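Local coordinates for protein chloride intracellular channel exc-4 (Caenorhabditis elegans, PDB 2YV9) that may insert into membranes to form chloride channels and is required to regulate the lumen size of the growing excretory canal, at residues L112-P117 against Y182-S187; R135-F140 against E151-Q156. All blocks are in the same frame, centred on the assembly; numbering follows the deposited sequence.

Contact 1. Residues L112-P117 against Y182-S187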
loop_
_atom_site.group_PDB
_atom_site.type_symbol
_atom_site.label_atom_id
_atom_site.label_comp_id
_atom_site.label_asym_id
_atom_site.label_seq_id
_atom_site.Cartn_x
_atom_site.Cartn_y
_atom_site.Cartn_z
ATOM N N LEU A 112 -12.149 10.223 13.562
ATOM C CA LEU A 112 -11.999 9.853 12.152
ATOM C C LEU A 112 -11.885 8.355 11.919
ATOM O O LEU A 112 -12.190 7.885 10.818
ATOM C CB LEU A 112 -10.785 10.581 11.593
ATOM C CG LEU A 112 -10.386 10.431 10.127
ATOM C CD1 LEU A 112 -11.482 10.852 9.159
ATOM C CD2 LEU A 112 -9.087 11.255 9.837
ATOM N N PHE A 113 -11.427 7.604 12.921
ATOM C CA PHE A 113 -11.223 6.174 12.757
ATOM C C PHE A 113 -12.057 5.405 13.722
ATOM O O PHE A 113 -12.050 5.699 14.942
ATOM C CB PHE A 113 -9.780 5.771 12.954
ATOM C CG PHE A 113 -8.882 6.283 11.888
ATOM C CD1 PHE A 113 -8.696 5.568 10.724
ATOM C CD2 PHE A 113 -8.261 7.506 12.030
ATOM C CE1 PHE A 113 -7.862 6.048 9.754
ATOM C CE2 PHE A 113 -7.446 8.016 11.058
ATOM C CZ PHE A 113 -7.240 7.293 9.921
ATOM N N GLU A 114 -12.748 4.426 13.157
ATOM C CA GLU A 114 -13.564 3.466 13.906
ATOM C C GLU A 114 -13.407 2.085 13.292
ATOM O O GLU A 114 -12.839 1.949 12.210
ATOM C CB GLU A 114 -15.026 3.868 13.854
ATOM C CG GLU A 114 -15.363 5.169 14.467
ATOM C CD GLU A 114 -15.137 5.216 15.946
ATOM O OE1 GLU A 114 -14.994 4.140 16.583
ATOM O OE2 GLU A 114 -15.092 6.345 16.458
ATOM N N LYS A 115 -13.819 1.052 14.017
ATOM C CA LYS A 115 -13.847 -0.313 13.490
ATOM C C LYS A 115 -15.284 -0.801 13.369
ATOM O O LYS A 115 -16.087 -0.691 14.293
ATOM C CB LYS A 115 -13.018 -1.270 14.341
ATOM C CG LYS A 115 -11.537 -1.251 14.023
ATOM C CD LYS A 115 -11.235 -1.917 12.672
ATOM C CE LYS A 115 -9.758 -1.805 12.304
ATOM N NZ LYS A 115 -9.545 -1.610 10.838
ATOM N N ASP A 116 -15.637 -1.281 12.183
ATOM C CA ASP A 116 -17.001 -1.697 11.937
ATOM C C ASP A 116 -16.940 -2.771 10.871
ATOM O O ASP A 116 -16.664 -2.467 9.693
ATOM C CB ASP A 116 -17.842 -0.547 11.482
ATOM C CG ASP A 116 -19.287 -0.937 11.262
ATOM O OD1 ASP A 116 -19.586 -2.153 11.233
ATOM O OD2 ASP A 116 -20.105 -0.029 11.088
ATOM N N PRO A 117 -17.151 -4.027 11.265
ATOM C CA PRO A 117 -17.026 -5.115 10.289
ATOM C C PRO A 117 -18.243 -5.186 9.338
ATOM O O PRO A 117 -18.102 -5.671 8.220
ATOM C CB PRO A 117 -16.910 -6.360 11.169
ATOM C CG PRO A 117 -17.712 -6.007 12.388
ATOM C CD PRO A 117 -17.491 -4.527 12.612
ATOM N N TYR A 182 -23.223 10.396 7.767
ATOM C CA TYR A 182 -22.132 9.553 7.260
ATOM C C TYR A 182 -22.465 8.085 7.550
ATOM O O TYR A 182 -23.525 7.797 8.103
ATOM C CB TYR A 182 -20.755 10.053 7.798
ATOM C CG TYR A 182 -20.406 11.455 7.256
ATOM C CD1 TYR A 182 -19.797 11.603 5.993
ATOM C CD2 TYR A 182 -20.703 12.601 7.965
ATOM C CE1 TYR A 182 -19.511 12.853 5.466
ATOM C CE2 TYR A 182 -20.419 13.870 7.447
ATOM C CZ TYR A 182 -19.817 13.988 6.179
ATOM O OH TYR A 182 -19.513 15.218 5.646
ATOM N N LEU A 183 -21.610 7.140 7.151
ATOM C CA LEU A 183 -21.939 5.746 7.190
ATOM C C LEU A 183 -22.114 5.259 8.615
ATOM O O LEU A 183 -22.978 4.422 8.867
ATOM C CB LEU A 183 -20.867 4.907 6.462
ATOM C CG LEU A 183 -21.164 3.453 6.143
ATOM C CD1 LEU A 183 -22.361 3.297 5.234
ATOM C CD2 LEU A 183 -19.941 2.805 5.502
ATOM N N LEU A 184 -21.306 5.777 9.529
ATOM C CA LEU A 184 -21.343 5.319 10.944
ATOM C C LEU A 184 -21.945 6.271 11.946
ATOM O O LEU A 184 -22.144 5.898 13.118
ATOM C CB LEU A 184 -19.931 5.033 11.399
ATOM C CG LEU A 184 -19.379 3.651 11.092
ATOM C CD1 LEU A 184 -19.441 3.287 9.605
ATOM C CD2 LEU A 184 -17.956 3.576 11.697
ATOM N N GLY A 185 -22.197 7.503 11.543
ATOM C CA GLY A 185 -22.666 8.517 12.453
ATOM C C GLY A 185 -22.593 9.883 11.833
ATOM O O GLY A 185 -22.655 10.009 10.579
ATOM N N ASN A 186 -22.489 10.898 12.691
ATOM C CA ASN A 186 -22.531 12.288 12.258
ATOM C C ASN A 186 -21.206 12.816 11.699
ATOM O O ASN A 186 -21.179 13.923 11.146
ATOM C CB ASN A 186 -22.941 13.157 13.436
ATOM C CG ASN A 186 -23.367 14.541 13.017
ATOM O OD1 ASN A 186 -22.808 15.549 13.472
ATOM N ND2 ASN A 186 -24.361 14.603 12.137
ATOM N N SER A 187 -20.128 12.047 11.854
ATOM C CA SER A 187 -18.779 12.476 11.535
ATOM C C SER A 187 -18.214 11.585 10.428
ATOM O O SER A 187 -18.479 10.363 10.387
ATOM C CB SER A 187 -17.854 12.345 12.731
ATOM O OG SER A 187 -18.006 13.442 13.591
#
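Leu184 meets both Glu114 and Asp116 through the branches of its isobutyl group, and these are the two residue pairs through which the segments touch. The setting is the GST fold: residues 112-117 belong to the linker from helix 94-107 of the thioredoxin-like N-terminal half into helix 117-140 of the helical half, and residues 182-187 form part of the loop between helices 155-178 and 190-210. The backbones stay well separated, the nearest CA pair being Asp116 and Leu184 at 8.3 Å, and no hydrogen bond joins the segments.

Along 182-187, Tyr182 N bonds to Gly185 O at 2.9 Å, spanning the residues that carry Leu184. Leu183 fastens the same loop to the flanking helices, its N bonded to Asp192 OD1 and its O to Arg178 NH1. At Leu184 the two methyls divide the work. CD2 lies 3.7 Å from Glu114 CB and 4.1 Å from Glu114 CG, so the glutamate contributes its aliphatic root; its chain then bends at chi2 (-65°) and carries the carboxylate away. CD2 also comes within 4.1 Å of Asp116 CB. An alanine at Leu184 is likely to leave Glu114 CB and CG, and the Asp116 side chain, without the leucine methyls packed against them.

The Asp116 and Leu184 side chains pass in opposite directions; with CG anti to the backbone N (chi1 -178°), the aspartate brings its carboxylate alongside the leucine. Its OD2 forms a salt bridge with Arg178, while OD1 makes weak hydrogen bonds to Ser118 N and Ala119 N, as befits the N-cap of helix 117-140. OD2 also lies against carbon: it is 3.8 Å from Leu184 CG and 3.7 Å from Leu184 CD1.

Contact 2. Residues R135-F140 against E151-Q156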
loop_
_atom_site.group_PDB
_atom_site.type_symbol
_atom_site.label_atom_id
_atom_site.label_comp_id
_atom_site.label_asym_id
_atom_site.label_seq_id
_atom_site.Cartn_x
_atom_site.Cartn_y
_atom_site.Cartn_z
ATOM N N ARG A 135 -15.453 -5.962 -15.823
ATOM C CA ARG A 135 -14.670 -6.852 -16.667
ATOM C C ARG A 135 -15.597 -7.712 -17.570
ATOM O O ARG A 135 -15.337 -7.871 -18.782
ATOM C CB ARG A 135 -13.784 -7.744 -15.813
ATOM C CG ARG A 135 -13.060 -8.860 -16.581
ATOM C CD ARG A 135 -12.000 -8.240 -17.505
ATOM N NE ARG A 135 -11.109 -9.211 -18.149
ATOM C CZ ARG A 135 -10.137 -9.867 -17.521
ATOM N NH1 ARG A 135 -9.957 -9.744 -16.226
ATOM N NH2 ARG A 135 -9.365 -10.717 -18.197
ATOM N N ALA A 136 -16.689 -8.259 -17.017
ATOM C CA ALA A 136 -17.566 -9.139 -17.823
ATOM C C ALA A 136 -18.204 -8.360 -18.973
ATOM O O ALA A 136 -18.261 -8.856 -20.107
ATOM C CB ALA A 136 -18.648 -9.723 -16.944
ATOM N N LYS A 137 -18.674 -7.143 -18.720
ATOM C CA LYS A 137 -19.378 -6.426 -19.769
ATOM C C LYS A 137 -18.404 -5.939 -20.849
ATOM O O LYS A 137 -18.692 -6.008 -22.083
ATOM C CB LYS A 137 -20.202 -5.249 -19.259
ATOM C CG LYS A 137 -21.258 -4.873 -20.293
ATOM C CD LYS A 137 -21.862 -3.534 -19.995
ATOM C CE LYS A 137 -22.989 -3.257 -20.941
ATOM N NZ LYS A 137 -22.484 -2.704 -22.188
ATOM N N VAL A 138 -17.250 -5.484 -20.377
ATOM C CA VAL A 138 -16.193 -5.019 -21.344
ATOM C C VAL A 138 -15.797 -6.131 -22.293
ATOM O O VAL A 138 -15.623 -5.930 -23.511
ATOM C CB VAL A 138 -14.942 -4.446 -20.616
ATOM C CG1 VAL A 138 -13.706 -4.391 -21.536
ATOM C CG2 VAL A 138 -15.287 -3.058 -20.062
ATOM N N GLU A 139 -15.631 -7.326 -21.756
ATOM C CA GLU A 139 -15.255 -8.475 -22.603
ATOM C C GLU A 139 -16.437 -8.902 -23.502
ATOM O O GLU A 139 -16.264 -9.331 -24.665
ATOM C CB GLU A 139 -14.786 -9.650 -21.752
ATOM C CG GLU A 139 -13.580 -9.346 -20.877
ATOM C CD GLU A 139 -12.214 -9.346 -21.593
ATOM O OE1 GLU A 139 -12.136 -9.537 -22.834
ATOM O OE2 GLU A 139 -11.196 -9.192 -20.868
ATOM N N PHE A 140 -17.646 -8.783 -22.985
ATOM C CA PHE A 140 -18.818 -9.156 -23.775
ATOM C C PHE A 140 -18.980 -8.227 -24.969
ATOM O O PHE A 140 -19.412 -8.645 -26.074
ATOM C CB PHE A 140 -20.078 -9.073 -22.903
ATOM C CG PHE A 140 -21.291 -9.563 -23.582
ATOM C CD1 PHE A 140 -21.412 -10.915 -23.904
ATOM C CD2 PHE A 140 -22.302 -8.699 -23.950
ATOM C CE1 PHE A 140 -22.541 -11.379 -24.554
ATOM C CE2 PHE A 140 -23.427 -9.163 -24.588
ATOM C CZ PHE A 140 -23.543 -10.498 -24.899
ATOM N N GLU A 151 -30.019 -4.319 -20.033
ATOM C CA GLU A 151 -31.261 -5.098 -20.044
ATOM C C GLU A 151 -31.211 -6.264 -21.033
ATOM O O GLU A 151 -31.923 -7.247 -20.855
ATOM C CB GLU A 151 -32.468 -4.190 -20.353
ATOM C CG GLU A 151 -32.475 -3.592 -21.736
ATOM C CD GLU A 151 -33.565 -2.559 -21.907
ATOM O OE1 GLU A 151 -34.762 -2.926 -21.820
ATOM O OE2 GLU A 151 -33.217 -1.377 -22.131
ATOM N N ASP A 152 -30.349 -6.170 -22.045
ATOM C CA ASP A 152 -30.170 -7.263 -23.027
ATOM C C ASP A 152 -29.085 -8.281 -22.692
ATOM O O ASP A 152 -28.777 -9.142 -23.520
ATOM C CB ASP A 152 -29.875 -6.694 -24.417
ATOM C CG ASP A 152 -30.947 -5.748 -24.894
ATOM O OD1 ASP A 152 -32.111 -5.974 -24.514
ATOM O OD2 ASP A 152 -30.621 -4.793 -25.643
ATOM N N LEU A 153 -28.493 -8.214 -21.506
ATOM C CA LEU A 153 -27.341 -9.055 -21.223
ATOM C C LEU A 153 -27.764 -10.455 -20.863
ATOM O O LEU A 153 -28.770 -10.620 -20.177
ATOM C CB LEU A 153 -26.530 -8.494 -20.051
ATOM C CG LEU A 153 -25.781 -7.204 -20.352
ATOM C CD1 LEU A 153 -25.213 -6.627 -19.077
ATOM C CD2 LEU A 153 -24.660 -7.492 -21.407
ATOM N N PRO A 154 -26.974 -11.466 -21.283
ATOM C CA PRO A 154 -27.283 -12.847 -20.908
ATOM C C PRO A 154 -27.022 -13.074 -19.419
ATOM O O PRO A 154 -26.244 -12.332 -18.809
ATOM C CB PRO A 154 -26.305 -13.662 -21.764
ATOM C CG PRO A 154 -25.130 -12.752 -21.922
ATOM C CD PRO A 154 -25.720 -11.379 -22.062
ATOM N N ALA A 155 -27.632 -14.101 -18.819
ATOM C CA ALA A 155 -27.596 -14.223 -17.369
ATOM C C ALA A 155 -26.208 -14.228 -16.724
ATOM O O ALA A 155 -26.035 -13.681 -15.636
ATOM C CB ALA A 155 -28.379 -15.451 -16.919
ATOM N N GLN A 156 -25.209 -14.843 -17.376
ATOM C CA GLN A 156 -23.888 -14.975 -16.750
ATOM C C GLN A 156 -23.083 -13.660 -16.710
ATOM O O GLN A 156 -22.120 -13.568 -15.929
ATOM C CB GLN A 156 -23.045 -16.076 -17.407
ATOM C CG GLN A 156 -22.355 -15.683 -18.729
ATOM C CD GLN A 156 -23.301 -15.549 -19.902
ATOM O OE1 GLN A 156 -24.509 -15.679 -19.761
ATOM N NE2 GLN A 156 -22.749 -15.273 -21.094
#
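Apolar contacts carry the meeting of Phe140 with Leu153 and Pro154. The phenylalanine CG stands anti to its own backbone N (chi1 -174°), which sends the ring out from the last turn of helix 117-140 toward the other segment. Leu153 CD2 comes to 3.7 Å from Phe140 CD2, as the two side chains run past each other in opposite directions. Farther out, Pro154 CD approaches Phe140 CZ at 3.7 Å and Pro154 CG comes to 3.9 Å from Phe140 CE1; both partners meet the ring obliquely. Lys137 adds a looser aliphatic contact, its CG 4.4 Å from Leu153 CD2, while its NZ goes on to a salt bridge with Asp141 and a hydrogen bond to Ser148 O.

No salt bridge joins the two segments; one lies within the helix, between Arg135 and Glu139. Arg135 NE donates to Glu139 OE2 at 2.7 Å and 161°; the oxygen accepts through its anti lone pair and sits only 9° out of the guanidinium plane. Lys72 of the second subunit forms a salt bridge with Glu139 OE2, and Asn73 OD1 of that subunit accepts a hydrogen bond from Arg135 NH1.

With Pro154 at the N-cap of helix 155-178 and Phe140 at the end of helix 117-140, the contact closes the loop end of an antiparallel helical hairpin in the all-helical C-terminal domain of the GST fold.

Overall arrangement
From the N terminus the chain first builds the thioredoxin-like half with its four-stranded sheet, then leaves helix 94-107 through 112-117, the first side of contact 1. Helix 117-140 runs away from it to contact 2, where the segments on either side of a ten-residue connection meet. Helix 155-178 returns, and the loop at 182-187 closes contact 1. Contact 2 is therefore nested inside the longer loop closed by contact 1. Their centres are 35 Å apart and their nearest atoms about 23 Å, so they do not touch. One ties the domain linker to the loop before helix 190-210; the other joins the far ends of the two intervening helices.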